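Local coordinates for protein pseudoperoxidase (PDB 5VIA) that binds heme b, with two axial protein ligands on its iron, and belongs to the peroxidase family although it is described as a pseudoperoxidase, at residues A21-C24 and K25-F29; R253-V256 and V257-A261; A261-E264 and L265-E268. All blocks are in the same frame, centred on the assembly; numbering follows the deposited sequence.

Interaction 1: A21-C24 and K25-F29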
ATOM      1  N   ALA A  21      14.517  -6.548 -10.997  1.00 38.95           N
ATOM      2  CA  ALA A  21      15.304  -7.698 -10.573  1.00 39.29           C
ATOM      3  C   ALA A  21      16.261  -7.327  -9.441  1.00 42.09           C
ATOM      4  O   ALA A  21      16.467  -8.112  -8.514  1.00 43.38           O
ATOM      5  CB  ALA A  21      16.060  -8.277 -11.740  1.00 43.04           C
ATOM      6  N   SER A  22      16.842  -6.129  -9.524  1.00 43.26           N
ATOM      7  CA  SER A  22      17.758  -5.638  -8.498  1.00 44.76           C
ATOM      8  C   SER A  22      17.030  -5.434  -7.166  1.00 41.57           C
ATOM      9  O   SER A  22      17.565  -5.746  -6.110  1.00 43.85           O
ATOM     10  CB  SER A  22      18.423  -4.332  -8.943  1.00 46.02           C
ATOM     11  OG  SER A  22      19.079  -4.473 -10.192  1.00 49.08           O
ATOM     12  N   ALA A  23      15.811  -4.916  -7.214  1.00 39.52           N
ATOM     13  CA  ALA A  23      15.028  -4.773  -5.992  1.00 38.63           C
ATOM     14  C   ALA A  23      14.665  -6.141  -5.398  1.00 39.47           C
ATOM     15  O   ALA A  23      14.737  -6.337  -4.181  1.00 39.89           O
ATOM     16  CB  ALA A  23      13.782  -3.942  -6.249  1.00 36.78           C
ATOM     17  N   CYS A  24      14.277  -7.083  -6.255  1.00 41.06           N
ATOM     18  CA  CYS A  24      13.934  -8.434  -5.810  1.00 40.40           C
ATOM     19  C   CYS A  24      15.063  -9.122  -5.047  1.00 41.64           C
ATOM     20  O   CYS A  24      14.810  -9.829  -4.068  1.00 42.32           O
ATOM     21  CB  CYS A  24      13.539  -9.299  -7.002  1.00 42.37           C
ATOM     22  SG  CYS A  24      11.861  -9.010  -7.572  1.00 40.05           S
ATOM     23  N   LYS A  25      16.298  -8.926  -5.501  1.00 42.45           N
ATOM     24  CA  LYS A  25      17.451  -9.529  -4.836  1.00 47.06           C
ATOM     25  C   LYS A  25      17.616  -8.972  -3.423  1.00 48.41           C
ATOM     26  O   LYS A  25      17.962  -9.709  -2.495  1.00 50.01           O
ATOM     27  CB  LYS A  25      18.723  -9.325  -5.667  1.00 50.09           C
ATOM     28  CG  LYS A  25      18.616  -9.877  -7.094  1.00 54.02           C
ATOM     29  CD  LYS A  25      19.985 -10.078  -7.738  1.00 59.02           C
ATOM     30  CE  LYS A  25      19.886 -10.798  -9.097  1.00 60.71           C
ATOM     31  NZ  LYS A  25      19.574  -9.875 -10.242  1.00 59.66           N
ATOM     32  N   GLN A  26      17.353  -7.676  -3.262  1.00 45.72           N
ATOM     33  CA  GLN A  26      17.377  -7.046  -1.943  1.00 45.50           C
ATOM     34  C   GLN A  26      16.318  -7.680  -1.037  1.00 44.09           C
ATOM     35  O   GLN A  26      16.581  -7.989   0.132  1.00 44.35           O
ATOM     36  CB  GLN A  26      17.160  -5.532  -2.064  1.00 44.71           C
ATOM     37  CG  GLN A  26      18.358  -4.777  -2.650  1.00 46.95           C
ATOM     38  CD  GLN A  26      19.636  -5.004  -1.857  1.00 50.75           C
ATOM     39  OE1 GLN A  26      19.618  -5.052  -0.624  1.00 50.51           O
ATOM     40  NE2 GLN A  26      20.751  -5.165  -2.563  1.00 51.71           N
ATOM     41  N   PHE A  27      15.132  -7.901  -1.600  1.00 36.82           N
ATOM     42  CA  PHE A  27      14.034  -8.532  -0.882  1.00 34.51           C
ATOM     43  C   PHE A  27      14.367  -9.963  -0.485  1.00 38.02           C
ATOM     44  O   PHE A  27      13.812 -10.483   0.481  1.00 39.37           O
ATOM     45  CB  PHE A  27      12.758  -8.510  -1.730  1.00 33.09           C
ATOM     46  CG  PHE A  27      12.278  -7.129  -2.056  1.00 33.64           C
ATOM     47  CD1 PHE A  27      12.603  -6.056  -1.227  1.00 33.75           C
ATOM     48  CD2 PHE A  27      11.516  -6.895  -3.190  1.00 32.84           C
ATOM     49  CE1 PHE A  27      12.172  -4.765  -1.533  1.00 34.22           C
ATOM     50  CE2 PHE A  27      11.079  -5.615  -3.498  1.00 33.90           C
ATOM     51  CZ  PHE A  27      11.402  -4.547  -2.666  1.00 34.41           C
ATOM     52  N   GLU A  28      15.264 -10.601  -1.225  1.00 47.23           N
ATOM     53  CA  GLU A  28      15.653 -11.965  -0.898  1.00 50.05           C
ATOM     54  C   GLU A  28      16.382 -12.063   0.447  1.00 50.74           C
ATOM     55  O   GLU A  28      16.308 -13.092   1.123  1.00 52.88           O
ATOM     56  CB  GLU A  28      16.465 -12.585  -2.047  1.00 52.70           C
ATOM     57  CG  GLU A  28      15.578 -13.002  -3.223  1.00 52.57           C
ATOM     58  CD  GLU A  28      16.330 -13.200  -4.525  1.00 54.78           C
ATOM     59  OE1 GLU A  28      17.577 -13.224  -4.519  1.00 58.09           O
ATOM     60  OE2 GLU A  28      15.659 -13.334  -5.567  1.00 57.61           O
ATOM     61  N   PHE A  29      17.068 -10.992   0.842  1.00 47.77           N
ATOM     62  CA  PHE A  29      17.746 -10.953   2.142  1.00 48.77           C
ATOM     63  C   PHE A  29      16.919 -10.236   3.204  1.00 48.91           C
ATOM     64  O   PHE A  29      17.040 -10.534   4.394  1.00 49.22           O
ATOM     65  CB  PHE A  29      19.124 -10.301   2.023  1.00 53.15           C
ATOM     66  CG  PHE A  29      20.209 -11.254   1.619  1.00 57.02           C
ATOM     67  CD1 PHE A  29      20.603 -12.276   2.477  1.00 58.23           C
ATOM     68  CD2 PHE A  29      20.839 -11.132   0.386  1.00 58.32           C
ATOM     69  CE1 PHE A  29      21.603 -13.167   2.114  1.00 60.02           C
ATOM     70  CE2 PHE A  29      21.839 -12.013   0.015  1.00 61.96           C
ATOM     71  CZ  PHE A  29      22.227 -13.034   0.885  1.00 62.25           C
TER
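Phe27 lays its ring across the carbonyl oxygen of Ala23, one helical turn back, in helix 16-29 of the mostly helical heme-peroxidase fold. Ala23 O lies over one face of the ring, offset toward the rim, and its closest ring atom is Phe27 CG at 3.3 Å. Ala23 O also accepts the backbone bond from Phe27 N, at 3.0 Å and in the carbonyl plane. The oxygen is thus bonded to the amide and merely covered by the ring. Phe27 CG stands anti to its own carbonyl carbon (chi1 -62°), which swings the ring back toward Ala23. One ring carbon, Phe27 CE2, also reaches the Ala23 methyl, 4.2 Å from its CB. This is apolar packing on the buried side of the helix. Helices 67-79, 85-99 and 33-49 all touch Phe27 there, through Ile72, Ala95, and Ala34 and Ser37. Ser22 lies against Leu76 of helix 67-79, and its OG is hydrogen-bonded with Tyr80 OH and Asp18 O.

The exposed side is different. Lys25 runs back along the helix to Ala21. Its CG comes within 3.1 Å of Ala21 O, which also takes the bond from Lys25 N. The chain is extended until it bends at chi4 (84°), and NZ ends 4.1 Å from Ala21 CB.

Two of the four backbone bonds are weak: Gln26 N to Ser22 O is long, and Glu28 N to Cys24 O is bent (128°). The Glu28 side chain folds back beside the latter acceptor, with CG 3.4 Å from Cys24 O.

Interaction 2: R253-V256 and V257-A261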
ATOM      1  N   ARG A 253     -19.394  -3.828  -0.134  1.00 40.33           N
ATOM      2  CA  ARG A 253     -19.480  -5.228   0.267  1.00 41.17           C
ATOM      3  C   ARG A 253     -19.634  -6.174  -0.926  1.00 40.25           C
ATOM      4  O   ARG A 253     -18.991  -7.220  -0.969  1.00 39.41           O
ATOM      5  CB  ARG A 253     -20.626  -5.441   1.262  1.00 41.59           C
ATOM      6  CG  ARG A 253     -20.907  -6.913   1.542  1.00 43.87           C
ATOM      7  CD  ARG A 253     -22.050  -7.105   2.515  1.00 46.71           C
ATOM      8  NE  ARG A 253     -21.559  -7.325   3.869  1.00 49.06           N
ATOM      9  CZ  ARG A 253     -21.307  -8.522   4.382  1.00 50.39           C
ATOM     10  NH1 ARG A 253     -21.501  -9.617   3.660  1.00 52.24           N
ATOM     11  NH2 ARG A 253     -20.871  -8.627   5.619  1.00 52.87           N
ATOM     12  N   GLU A 254     -20.482  -5.818  -1.894  1.00 39.76           N
ATOM     13  CA  GLU A 254     -20.627  -6.666  -3.077  1.00 40.13           C
ATOM     14  C   GLU A 254     -19.310  -6.818  -3.840  1.00 37.63           C
ATOM     15  O   GLU A 254     -19.048  -7.864  -4.422  1.00 40.10           O
ATOM     16  CB  GLU A 254     -21.746  -6.176  -4.002  1.00 43.44           C
ATOM     17  CG  GLU A 254     -21.708  -6.756  -5.435  1.00 49.76           C
ATOM     18  CD  GLU A 254     -21.935  -8.285  -5.542  1.00 55.00           C
ATOM     19  OE1 GLU A 254     -21.464  -9.074  -4.685  1.00 54.45           O
ATOM     20  OE2 GLU A 254     -22.587  -8.705  -6.531  1.00 58.21           O
ATOM     21  N   LEU A 255     -18.470  -5.786  -3.818  1.00 29.92           N
ATOM     22  CA  LEU A 255     -17.147  -5.897  -4.428  1.00 29.11           C
ATOM     23  C   LEU A 255     -16.232  -6.810  -3.595  1.00 32.42           C
ATOM     24  O   LEU A 255     -15.452  -7.596  -4.148  1.00 30.99           O
ATOM     25  CB  LEU A 255     -16.518  -4.513  -4.625  1.00 29.31           C
ATOM     26  CG  LEU A 255     -17.185  -3.661  -5.728  1.00 29.90           C
ATOM     27  CD1 LEU A 255     -16.838  -2.178  -5.625  1.00 28.52           C
ATOM     28  CD2 LEU A 255     -16.742  -4.179  -7.065  1.00 30.39           C
ATOM     29  N   VAL A 256     -16.333  -6.717  -2.271  1.00 27.31           N
ATOM     30  CA  VAL A 256     -15.549  -7.590  -1.392  1.00 27.42           C
ATOM     31  C   VAL A 256     -15.989  -9.049  -1.574  1.00 32.88           C
ATOM     32  O   VAL A 256     -15.157  -9.945  -1.724  1.00 33.49           O
ATOM     33  CB  VAL A 256     -15.677  -7.165   0.077  1.00 28.63           C
ATOM     34  CG1 VAL A 256     -15.138  -8.266   1.009  1.00 29.26           C
ATOM     35  CG2 VAL A 256     -14.927  -5.868   0.299  1.00 26.39           C
ATOM     36  N   VAL A 257     -17.300  -9.274  -1.591  1.00 29.64           N
ATOM     37  CA  VAL A 257     -17.858 -10.602  -1.821  1.00 32.40           C
ATOM     38  C   VAL A 257     -17.425 -11.163  -3.182  1.00 34.27           C
ATOM     39  O   VAL A 257     -17.034 -12.332  -3.298  1.00 33.60           O
ATOM     40  CB  VAL A 257     -19.401 -10.571  -1.737  1.00 37.03           C
ATOM     41  CG1 VAL A 257     -20.018 -11.759  -2.466  1.00 39.53           C
ATOM     42  CG2 VAL A 257     -19.849 -10.548  -0.286  1.00 34.65           C
ATOM     43  N   ARG A 258     -17.497 -10.318  -4.203  1.00 35.08           N
ATOM     44  CA  ARG A 258     -17.118 -10.696  -5.557  1.00 36.65           C
ATOM     45  C   ARG A 258     -15.634 -11.066  -5.693  1.00 35.40           C
ATOM     46  O   ARG A 258     -15.304 -12.046  -6.367  1.00 32.92           O
ATOM     47  CB  ARG A 258     -17.468  -9.551  -6.504  1.00 40.41           C
ATOM     48  CG  ARG A 258     -17.151  -9.779  -7.951  1.00 47.19           C
ATOM     49  CD  ARG A 258     -18.072  -8.921  -8.815  1.00 57.62           C
ATOM     50  NE  ARG A 258     -19.337  -9.605  -9.057  1.00 64.05           N
ATOM     51  CZ  ARG A 258     -19.584 -10.354 -10.127  1.00 65.10           C
ATOM     52  NH1 ARG A 258     -18.656 -10.502 -11.068  1.00 61.03           N
ATOM     53  NH2 ARG A 258     -20.761 -10.950 -10.257  1.00 67.89           N
ATOM     54  N   TYR A 259     -14.756 -10.288  -5.058  1.00 30.74           N
ATOM     55  CA  TYR A 259     -13.311 -10.506  -5.136  1.00 28.20           C
ATOM     56  C   TYR A 259     -12.918 -11.736  -4.331  1.00 29.78           C
ATOM     57  O   TYR A 259     -11.934 -12.400  -4.642  1.00 30.41           O
ATOM     58  CB  TYR A 259     -12.541  -9.279  -4.625  1.00 26.06           C
ATOM     59  CG  TYR A 259     -12.600  -8.046  -5.532  1.00 28.64           C
ATOM     60  CD1 TYR A 259     -12.990  -8.146  -6.863  1.00 29.23           C
ATOM     61  CD2 TYR A 259     -12.250  -6.792  -5.049  1.00 28.19           C
ATOM     62  CE1 TYR A 259     -13.028  -7.019  -7.690  1.00 30.00           C
ATOM     63  CE2 TYR A 259     -12.284  -5.657  -5.869  1.00 25.29           C
ATOM     64  CZ  TYR A 259     -12.675  -5.782  -7.182  1.00 29.16           C
ATOM     65  OH  TYR A 259     -12.714  -4.659  -7.995  1.00 26.80           O
ATOM     66  N   ALA A 260     -13.693 -12.033  -3.295  1.00 31.71           N
ATOM     67  CA  ALA A 260     -13.441 -13.205  -2.459  1.00 33.43           C
ATOM     68  C   ALA A 260     -13.663 -14.490  -3.247  1.00 37.49           C
ATOM     69  O   ALA A 260     -13.025 -15.520  -2.980  1.00 36.53           O
ATOM     70  CB  ALA A 260     -14.342 -13.182  -1.227  1.00 31.87           C
ATOM     71  N   ALA A 261     -14.579 -14.422  -4.213  1.00 34.34           N
ATOM     72  CA  ALA A 261     -14.961 -15.584  -5.000  1.00 36.37           C
ATOM     73  C   ALA A 261     -14.297 -15.622  -6.375  1.00 35.58           C
ATOM     74  O   ALA A 261     -14.194 -16.696  -6.981  1.00 36.09           O
ATOM     75  CB  ALA A 261     -16.475 -15.626  -5.162  1.00 42.29           C
TER
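Helix 250-261 belongs to the helical heme-peroxidase fold. Residues 253 to 261 form its last turns, and four successive i to i+4 backbone bonds hold them. The first is the straightest. Val257 N meets Arg253 O at 2.7 Å, with an N-H...O angle of 173°.

On the side facing helix 149-155, Leu255 and Tyr259 lie side by side and point the same way. The Tyr259 ring sits with one face over Leu255 O, and its CG is 3.2 Å from that oxygen. This carbonyl also accepts the bond from Tyr259 N. Tyr259 CG is anti to its own carbonyl carbon (chi1 -71°), which folds the ring back over the preceding turn. At the outer end of the pair, Leu255 CD2 lies 4.2 Å from Tyr259 OH. That contact is loose, and the hydroxyl is held by a hydrogen bond with Ala150 O. Leu255 and Tyr259 both pack on helix 149-155, while Val256 and Ala260 rest on Leu192 of helix 186-194.

The outer side carries charge. The Glu254 chain bends at chi2 (65°), which brings the carboxylate back toward the next turn. Its OE1 lies 3.8 Å from Val257 CG1. Its OE2 comes to the edge of the Arg258 guanidinium, near the plane of that group, but at 4.2 Å from NE the two are beyond a salt bridge. Any attraction is probably modest.

Arg253, which also touches Leu192 of helix 186-194, forms a salt bridge through NH2 with Glu195. Its NE bonds to Leu247 O. Its aliphatic part faces Val257, with CG 4.2 Å from CG2.

Interaction 3: A261-E264 and L265-E268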
ATOM      1  N   ALA A 261     -14.579 -14.422  -4.213  1.00 34.34           N
ATOM      2  CA  ALA A 261     -14.961 -15.584  -5.000  1.00 36.37           C
ATOM      3  C   ALA A 261     -14.297 -15.622  -6.375  1.00 35.58           C
ATOM      4  O   ALA A 261     -14.194 -16.696  -6.981  1.00 36.09           O
ATOM      5  CB  ALA A 261     -16.475 -15.626  -5.162  1.00 42.29           C
ATOM      6  N   ASP A 262     -13.876 -14.455  -6.869  1.00 36.26           N
ATOM      7  CA  ASP A 262     -13.426 -14.305  -8.256  1.00 35.62           C
ATOM      8  C   ASP A 262     -12.033 -13.675  -8.307  1.00 36.39           C
ATOM      9  O   ASP A 262     -11.889 -12.462  -8.500  1.00 33.27           O
ATOM     10  CB  ASP A 262     -14.434 -13.456  -9.058  1.00 37.50           C
ATOM     11  CG  ASP A 262     -14.208 -13.531 -10.561  1.00 39.27           C
ATOM     12  OD1 ASP A 262     -13.083 -13.880 -10.983  1.00 38.26           O
ATOM     13  OD2 ASP A 262     -15.153 -13.235 -11.326  1.00 39.84           O
ATOM     14  N   GLU A 263     -11.008 -14.506  -8.141  1.00 32.88           N
ATOM     15  CA  GLU A 263      -9.631 -14.017  -8.090  1.00 31.95           C
ATOM     16  C   GLU A 263      -9.204 -13.389  -9.411  1.00 33.23           C
ATOM     17  O   GLU A 263      -8.445 -12.420  -9.429  1.00 29.25           O
ATOM     18  CB  GLU A 263      -8.669 -15.151  -7.722  1.00 33.89           C
ATOM     19  CG  GLU A 263      -7.252 -14.657  -7.473  1.00 32.48           C
ATOM     20  CD  GLU A 263      -6.375 -15.717  -6.840  1.00 39.35           C
ATOM     21  OE1 GLU A 263      -6.683 -16.923  -6.992  1.00 41.01           O
ATOM     22  OE2 GLU A 263      -5.378 -15.326  -6.195  1.00 39.13           O
ATOM     23  N   GLU A 264      -9.699 -13.936 -10.517  1.00 34.06           N
ATOM     24  CA  GLU A 264      -9.337 -13.413 -11.831  1.00 33.78           C
ATOM     25  C   GLU A 264      -9.808 -11.964 -12.001  1.00 34.07           C
ATOM     26  O   GLU A 264      -9.053 -11.100 -12.477  1.00 31.89           O
ATOM     27  CB  GLU A 264      -9.910 -14.300 -12.940  1.00 38.93           C
ATOM     28  CG  GLU A 264      -9.628 -13.781 -14.344  1.00 42.43           C
ATOM     29  CD  GLU A 264     -10.266 -14.637 -15.426  1.00 55.13           C
ATOM     30  OE1 GLU A 264     -10.877 -15.681 -15.097  1.00 60.59           O
ATOM     31  OE2 GLU A 264     -10.160 -14.261 -16.613  1.00 58.64           O
ATOM     32  N   LEU A 265     -11.053 -11.698 -11.612  1.00 34.23           N
ATOM     33  CA  LEU A 265     -11.589 -10.342 -11.700  1.00 35.84           C
ATOM     34  C   LEU A 265     -10.795  -9.426 -10.786  1.00 35.31           C
ATOM     35  O   LEU A 265     -10.429  -8.318 -11.180  1.00 30.78           O
ATOM     36  CB  LEU A 265     -13.064 -10.307 -11.311  1.00 39.15           C
ATOM     37  CG  LEU A 265     -13.654  -8.895 -11.213  1.00 39.00           C
ATOM     38  CD1 LEU A 265     -13.599  -8.174 -12.557  1.00 36.85           C
ATOM     39  CD2 LEU A 265     -15.077  -8.958 -10.705  1.00 39.91           C
ATOM     40  N   TRP A 266     -10.514  -9.895  -9.569  1.00 28.89           N
ATOM     41  CA  TRP A 266      -9.739  -9.085  -8.639  1.00 29.46           C
ATOM     42  C   TRP A 266      -8.373  -8.706  -9.211  1.00 27.01           C
ATOM     43  O   TRP A 266      -7.965  -7.545  -9.109  1.00 25.87           O
ATOM     44  CB  TRP A 266      -9.566  -9.754  -7.266  1.00 28.72           C
ATOM     45  CG  TRP A 266      -8.493  -9.039  -6.485  1.00 27.46           C
ATOM     46  CD1 TRP A 266      -8.607  -7.846  -5.833  1.00 24.50           C
ATOM     47  CD2 TRP A 266      -7.123  -9.448  -6.340  1.00 27.95           C
ATOM     48  NE1 TRP A 266      -7.396  -7.500  -5.268  1.00 25.97           N
ATOM     49  CE2 TRP A 266      -6.472  -8.467  -5.567  1.00 26.69           C
ATOM     50  CE3 TRP A 266      -6.395 -10.559  -6.778  1.00 27.02           C
ATOM     51  CZ2 TRP A 266      -5.123  -8.556  -5.235  1.00 24.60           C
ATOM     52  CZ3 TRP A 266      -5.059 -10.654  -6.438  1.00 27.95           C
ATOM     53  CH2 TRP A 266      -4.436  -9.660  -5.674  1.00 27.34           C
ATOM     54  N   ARG A 267      -7.664  -9.666  -9.807  1.00 28.76           N
ATOM     55  CA  ARG A 267      -6.336  -9.372 -10.361  1.00 28.49           C
ATOM     56  C   ARG A 267      -6.374  -8.264 -11.421  1.00 31.83           C
ATOM     57  O   ARG A 267      -5.482  -7.405 -11.490  1.00 25.87           O
ATOM     58  CB  ARG A 267      -5.693 -10.624 -10.953  1.00 32.08           C
ATOM     59  CG  ARG A 267      -5.179 -11.610  -9.904  1.00 35.09           C
ATOM     60  CD  ARG A 267      -4.250 -12.651 -10.519  1.00 41.37           C
ATOM     61  NE  ARG A 267      -4.922 -13.500 -11.494  1.00 48.08           N
ATOM     62  CZ  ARG A 267      -5.311 -14.750 -11.251  1.00 52.27           C
ATOM     63  NH1 ARG A 267      -5.089 -15.293 -10.060  1.00 53.61           N
ATOM     64  NH2 ARG A 267      -5.917 -15.460 -12.194  1.00 51.24           N
ATOM     65  N   GLU A 268      -7.412  -8.284 -12.245  1.00 34.54           N
ATOM     66  CA  GLU A 268      -7.560  -7.273 -13.288  1.00 33.90           C
ATOM     67  C   GLU A 268      -7.727  -5.888 -12.678  1.00 30.35           C
ATOM     68  O   GLU A 268      -7.030  -4.937 -13.054  1.00 29.87           O
ATOM     69  CB  GLU A 268      -8.772  -7.599 -14.161  1.00 33.20           C
ATOM     70  CG  GLU A 268      -9.070  -6.536 -15.194  1.00 39.46           C
ATOM     71  CD  GLU A 268     -10.393  -6.767 -15.887  1.00 43.75           C
ATOM     72  OE1 GLU A 268     -10.376  -7.125 -17.087  1.00 46.27           O
ATOM     73  OE2 GLU A 268     -11.448  -6.585 -15.231  1.00 39.33           O
TER
HETATM   74  O   HOH W   1      -3.295 -13.712  -7.578  1.00 45.56           O
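Asp262 crosses Leu265 at about a right angle and caps the start of helix 263-279 as its N-cap residue. Leu265 N donates to Asp262 OD1 at 3.0 Å, coming from above the carboxylate plane. The same carboxylate lies against the Leu265 side chain, with Asp262 CG 3.5 Å from Leu265 CB. With chi1 at -166°, the carboxylate of Asp262 points away from its own amide and over the first turn. Asp262 O accepts from Trp266 N, so one residue satisfies two amides of the helix start.

Glu263 and Arg267 approach each other obliquely, with their carboxylate and guanidinium planes 40° apart. Their salt bridge is long, with OE1 3.8 Å from NH1. Arg267 NH1 lies nearer to Glu263 CG, at 3.4 Å, than to either oxygen. The guanidinium folds back over the helix, and one face looks onto Glu263 O. That oxygen also accepts from Arg267 N at 2.9 Å.

Trp266 is buried. One edge of its ring passes close to Glu263, its NE1 bonds to Ala154 O, and its ring meets Tyr188 and Phe270. At the surface a water joins the charged pair: it donates to Glu263 OE2 at 3.0 Å and weakly accepts from Arg267 NH1 at 3.4 Å.

Interactions 2 and 3 are neighbours, with centres about 9 Å apart. They share Ala261 and join helices 250-261 and 263-279 across a tight break. There Arg258 CD packs on Leu265 CD2 at 3.5 Å, and the Tyr259 and Trp266 rings meet edge-to-face. Tyr259 and Trp266 are both buried, their side chains about 12 and 10 Å from the heme. Interaction 1 lies apart on helix 16-29, about 16 Å from interaction 3 between nearest atoms. Interactions 1 and 2 are partly buried, and each folds an aromatic ring over a backbone carbonyl. Interaction 3 is mostly a surface contact, with an N-cap and a long ion pair loosely bridged by a water; only its Trp266 is buried.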